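Local structure of acetolactate synthase, small subunit (Thermotoga maritima, 2FGC) at residues A51-N56 against I84-K89; A148-T153 against E160-L165. The protein is the small, regulatory-type subunit of acetolactate synthase, built from an N-terminal ACT domain and a second alpha/beta domain of like topology. One frame throughout, in Å; residues are numbered along the deposited sequence.

In the fold
From the N terminus, the chain first lays down strand 28-37 and helix 42-51 and then turns through 51-56, the first side of interaction 1. Strands 56-64 and 70-79 follow before helix 83-91 brings 84-89 back to that turn, so the contact closes a loop of 27 residues, 18 of them in strands, within the ACT domain. Interaction 2 opens only later, in the C-terminal alpha/beta unit, where strand 147-154 runs almost directly into helix 156-165 and 160-165 folds back on 148-153. The two loops are in series, neither nested nor crossed; the centres of the two contacts lie about 32 Å apart, and each ties a helix into its own unit.

Interaction 1: A51-N56 against I84-K89; sequences ARRGFN and IEQIEK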
# COMPACT_ATOMS: atom_id res chain seq x y z
N ALA A 51 -13.53 -3.78 -13.91
CA ALA A 51 -13.13 -3.73 -15.31
C ALA A 51 -14.34 -3.80 -16.25
O ALA A 51 -14.50 -2.93 -17.11
CB ALA A 51 -12.12 -4.82 -15.62
N ARG A 52 -15.21 -4.81 -16.06
CA ARG A 52 -16.43 -4.99 -16.88
C ARG A 52 -17.61 -4.14 -16.37
O ARG A 52 -18.77 -4.61 -16.36
CB ARG A 52 -16.82 -6.48 -17.01
N ARG A 53 -17.29 -2.92 -15.92
CA ARG A 53 -18.26 -1.88 -15.59
C ARG A 53 -17.78 -0.48 -16.05
O ARG A 53 -18.51 0.52 -15.93
CB ARG A 53 -18.58 -1.89 -14.09
CG ARG A 53 -19.92 -1.30 -13.73
CD ARG A 53 -21.03 -2.21 -14.20
NE ARG A 53 -22.30 -1.52 -14.37
CZ ARG A 53 -22.91 -1.34 -15.55
NH1 ARG A 53 -22.37 -1.78 -16.68
NH2 ARG A 53 -24.07 -0.70 -15.59
N GLY A 54 -16.56 -0.42 -16.59
CA GLY A 54 -15.98 0.82 -17.10
C GLY A 54 -15.62 1.80 -15.99
O GLY A 54 -15.95 2.99 -16.10
N PHE A 55 -14.96 1.31 -14.94
CA PHE A 55 -14.49 2.13 -13.82
C PHE A 55 -13.01 2.51 -13.94
O PHE A 55 -12.13 1.65 -14.05
CB PHE A 55 -14.73 1.42 -12.49
CG PHE A 55 -16.18 1.37 -12.08
CD1 PHE A 55 -17.01 2.49 -12.24
CD2 PHE A 55 -16.72 0.22 -11.51
CE1 PHE A 55 -18.34 2.44 -11.85
CE2 PHE A 55 -18.05 0.17 -11.11
CZ PHE A 55 -18.87 1.28 -11.29
N ASN A 56 -12.73 3.81 -13.91
CA ASN A 56 -11.39 4.28 -14.07
C ASN A 56 -10.61 4.35 -12.72
O ASN A 56 -10.43 5.43 -12.13
CB ASN A 56 -11.42 5.63 -14.78
CG ASN A 56 -10.15 5.91 -15.56
OD1 ASN A 56 -9.10 6.23 -14.99
ND2 ASN A 56 -10.24 5.82 -16.88
N ILE A 84 -19.72 7.45 -7.23
CA ILE A 84 -19.81 6.75 -5.93
C ILE A 84 -21.07 5.85 -5.83
O ILE A 84 -20.95 4.69 -5.47
CB ILE A 84 -19.65 7.69 -4.71
N GLU A 85 -22.24 6.37 -6.20
CA GLU A 85 -23.45 5.55 -6.24
C GLU A 85 -23.22 4.30 -7.06
O GLU A 85 -23.50 3.19 -6.61
CB GLU A 85 -24.64 6.33 -6.83
CG GLU A 85 -25.39 7.24 -5.85
CD GLU A 85 -24.45 8.18 -5.07
OE1 GLU A 85 -24.73 8.40 -3.87
OE2 GLU A 85 -23.44 8.67 -5.64
N GLN A 86 -22.71 4.49 -8.27
CA GLN A 86 -22.49 3.41 -9.20
C GLN A 86 -21.65 2.30 -8.61
O GLN A 86 -22.04 1.16 -8.61
CB GLN A 86 -21.84 3.94 -10.46
CG GLN A 86 -22.84 4.26 -11.54
CD GLN A 86 -23.32 3.02 -12.27
OE1 GLN A 86 -22.56 2.40 -13.04
NE2 GLN A 86 -24.58 2.65 -12.05
N ILE A 87 -20.49 2.67 -8.09
CA ILE A 87 -19.57 1.73 -7.49
C ILE A 87 -20.22 0.98 -6.34
O ILE A 87 -20.09 -0.23 -6.25
CB ILE A 87 -18.35 2.48 -7.00
CG1 ILE A 87 -17.42 2.71 -8.16
CG2 ILE A 87 -17.65 1.72 -5.90
CD1 ILE A 87 -16.17 3.41 -7.78
N GLU A 88 -20.90 1.72 -5.47
CA GLU A 88 -21.70 1.17 -4.40
C GLU A 88 -22.67 0.11 -4.94
O GLU A 88 -22.52 -1.06 -4.62
CB GLU A 88 -22.47 2.28 -3.69
CG GLU A 88 -23.04 1.95 -2.31
CD GLU A 88 -22.80 3.08 -1.30
OE1 GLU A 88 -22.65 4.25 -1.74
OE2 GLU A 88 -22.75 2.82 -0.07
N LYS A 89 -23.61 0.52 -5.77
CA LYS A 89 -24.57 -0.41 -6.37
C LYS A 89 -23.92 -1.70 -6.90
O LYS A 89 -24.36 -2.78 -6.55
CB LYS A 89 -25.36 0.29 -7.47
CG LYS A 89 -26.41 -0.57 -8.13
CD LYS A 89 -27.03 0.14 -9.35
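F55 reaches from the turn after helix 42-51 and receives I87 of helix 83-91 over one face of its ring. The methylene CG1 of I87 is 3.8 Å from the ring centroid and only 13° off the ring normal, a CH-pi contact; its nearest ring atom is F55 CZ, 3.7 Å from I87 CG1. In I87 the CG1 branch lies beside the backbone N (chi1 -82°), which carries this methylene to the ring. A flat aromatic suits the place because it offers a broad apolar surface to a branched aliphatic chain. Q86 packs less closely: its CB stands 4.1 Å from F55 CE1, and its amide plane is inclined at 54° to the ring.

The outer side is looser. R53 and Q86 cross at about a right angle, yet R53 NE stays 4.1 Å from Q86 OE1, too far for a hydrogen bond. Long polar chains suit this margin, where R53 is exposed to solvent. Just before F55, G54 has positive phi, readily taken by glycine, as the C-prime residue of the Schellman motif that ends helix 42-51. F50 meets the F55 ring edge-to-face, and I87 also packs on V77 of strand 70-79. In this βαββαβ (ferredoxin-like) ACT fold, helices 42-51 and 83-91 lie on one four-stranded antiparallel sheet, and the turn leaving the first here meets the second.

Interaction 2: A148-T153 against E160-L165; sequences AIIEIT and EAFINL
I152 on strand 147-154 and F162 on helix 156-165 face each other with their CA atoms 8.4 Å apart, a separation spanned by side chains alone, both with CB directed at the opposite segment. F162 fills the middle: its CG lies anti to the backbone N (chi1 177°), which sends the ring out from the helix to meet the isoleucines. The terminal methyl CD1 of I152 sits over the centre of one ring face, 3.7 Å from the centroid and 8° off the normal, in a nearly perpendicular CH-pi approach. I152 CD1 thus stands nearly equidistant from the six ring carbons of F162, 3.8 to 4.1 Å away. With CG1 of I152 turned opposite the backbone N (chi1 -152°) and CG2 between that N and the carbonyl carbon, the long branch carries CD1 to the ring.

I150, two residues earlier on the same strand face, makes a lighter contact through its CG2 methyl, 4.1 Å from F162 CZ, where I152 uses the end of its CG1 branch. Beta-branched isoleucines suit a strand backbone, while phenylalanine is long enough to span the distance from helix to sheet. On the other strand face, E151 forms a salt bridge with R113 of the second subunit.

The F162 ring also meets F136 edge-to-face and packs on L132 and V133 of helix 126-135, while I118 of strand 110-121 touches both I152 and F162. In this second βαββαβ unit, with strand order 2-3-1-4, helices 126-135 and 156-165 lie side by side on the antiparallel sheet.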
# COMPACT_ATOMS: atom_id res chain seq x y z
N ALA A 148 21.34 4.66 -1.01
CA ALA A 148 20.47 4.43 0.12
C ALA A 148 19.15 3.88 -0.36
O ALA A 148 18.85 3.91 -1.55
CB ALA A 148 20.23 5.71 0.89
N ILE A 149 18.38 3.36 0.58
CA ILE A 149 16.96 3.19 0.37
C ILE A 149 16.27 4.09 1.40
O ILE A 149 16.59 4.09 2.60
CB ILE A 149 16.50 1.69 0.42
CG1 ILE A 149 17.13 0.89 -0.76
CG2 ILE A 149 14.98 1.61 0.47
CD1 ILE A 149 17.08 -0.68 -0.61
N ILE A 150 15.34 4.88 0.90
CA ILE A 150 14.64 5.82 1.69
C ILE A 150 13.19 5.34 1.77
O ILE A 150 12.60 4.86 0.78
CB ILE A 150 14.73 7.19 1.04
CG1 ILE A 150 16.20 7.65 1.03
CG2 ILE A 150 13.83 8.18 1.75
CD1 ILE A 150 16.49 8.65 -0.09
N GLU A 151 12.67 5.40 3.00
CA GLU A 151 11.25 5.28 3.26
C GLU A 151 10.58 6.66 3.45
O GLU A 151 10.99 7.47 4.28
CB GLU A 151 11.08 4.45 4.52
CG GLU A 151 9.66 4.09 4.83
CD GLU A 151 9.43 4.02 6.34
OE1 GLU A 151 9.93 3.04 6.98
OE2 GLU A 151 8.77 4.96 6.87
N ILE A 152 9.52 6.90 2.71
CA ILE A 152 8.79 8.17 2.82
C ILE A 152 7.25 7.93 2.86
O ILE A 152 6.70 7.17 2.04
CB ILE A 152 9.28 9.17 1.73
CG1 ILE A 152 9.14 10.63 2.13
CG2 ILE A 152 8.78 8.90 0.38
CD1 ILE A 152 10.58 11.23 2.32
N THR A 153 6.59 8.54 3.86
CA THR A 153 5.13 8.47 4.06
C THR A 153 4.51 9.87 4.01
O THR A 153 5.13 10.79 4.48
CB THR A 153 4.78 7.78 5.43
OG1 THR A 153 5.49 6.53 5.56
CG2 THR A 153 3.33 7.43 5.48
N GLU A 160 5.28 12.82 -3.97
CA GLU A 160 5.69 13.10 -5.32
C GLU A 160 6.67 14.26 -5.40
O GLU A 160 7.67 14.20 -6.12
CB GLU A 160 4.47 13.34 -6.20
CG GLU A 160 4.08 12.04 -6.89
CD GLU A 160 2.63 11.98 -7.32
OE1 GLU A 160 1.98 13.06 -7.38
OE2 GLU A 160 2.13 10.86 -7.60
N ALA A 161 6.39 15.31 -4.64
CA ALA A 161 7.32 16.43 -4.53
C ALA A 161 8.71 15.90 -4.13
O ALA A 161 9.74 16.31 -4.66
CB ALA A 161 6.81 17.46 -3.55
N PHE A 162 8.74 14.96 -3.20
CA PHE A 162 10.01 14.39 -2.76
C PHE A 162 10.75 13.64 -3.90
O PHE A 162 11.91 13.92 -4.21
CB PHE A 162 9.80 13.45 -1.55
CG PHE A 162 11.07 12.79 -1.12
CD1 PHE A 162 11.99 13.49 -0.34
CD2 PHE A 162 11.40 11.54 -1.58
CE1 PHE A 162 13.21 12.91 0.06
CE2 PHE A 162 12.65 10.95 -1.20
CZ PHE A 162 13.56 11.66 -0.36
N ILE A 163 10.05 12.68 -4.52
CA ILE A 163 10.53 11.96 -5.69
C ILE A 163 11.02 12.84 -6.81
O ILE A 163 12.05 12.55 -7.42
CB ILE A 163 9.44 11.01 -6.19
CG1 ILE A 163 9.38 9.79 -5.26
CG2 ILE A 163 9.67 10.59 -7.68
CD1 ILE A 163 8.00 8.95 -5.35
N ASN A 164 10.31 13.91 -7.10
CA ASN A 164 10.75 14.82 -8.14
C ASN A 164 11.98 15.63 -7.81
O ASN A 164 12.69 16.10 -8.72
CB ASN A 164 9.60 15.71 -8.58
CG ASN A 164 8.51 14.91 -9.29
OD1 ASN A 164 8.78 13.93 -10.01
ND2 ASN A 164 7.26 15.32 -9.07
N LEU A 165 12.26 15.79 -6.52
CA LEU A 165 13.43 16.57 -6.12
C LEU A 165 14.73 15.77 -6.18
O LEU A 165 15.85 16.34 -6.07
CB LEU A 165 13.21 17.13 -4.73
CG LEU A 165 12.30 18.34 -4.70
CD1 LEU A 165 12.00 18.69 -3.26
CD2 LEU A 165 12.94 19.53 -5.38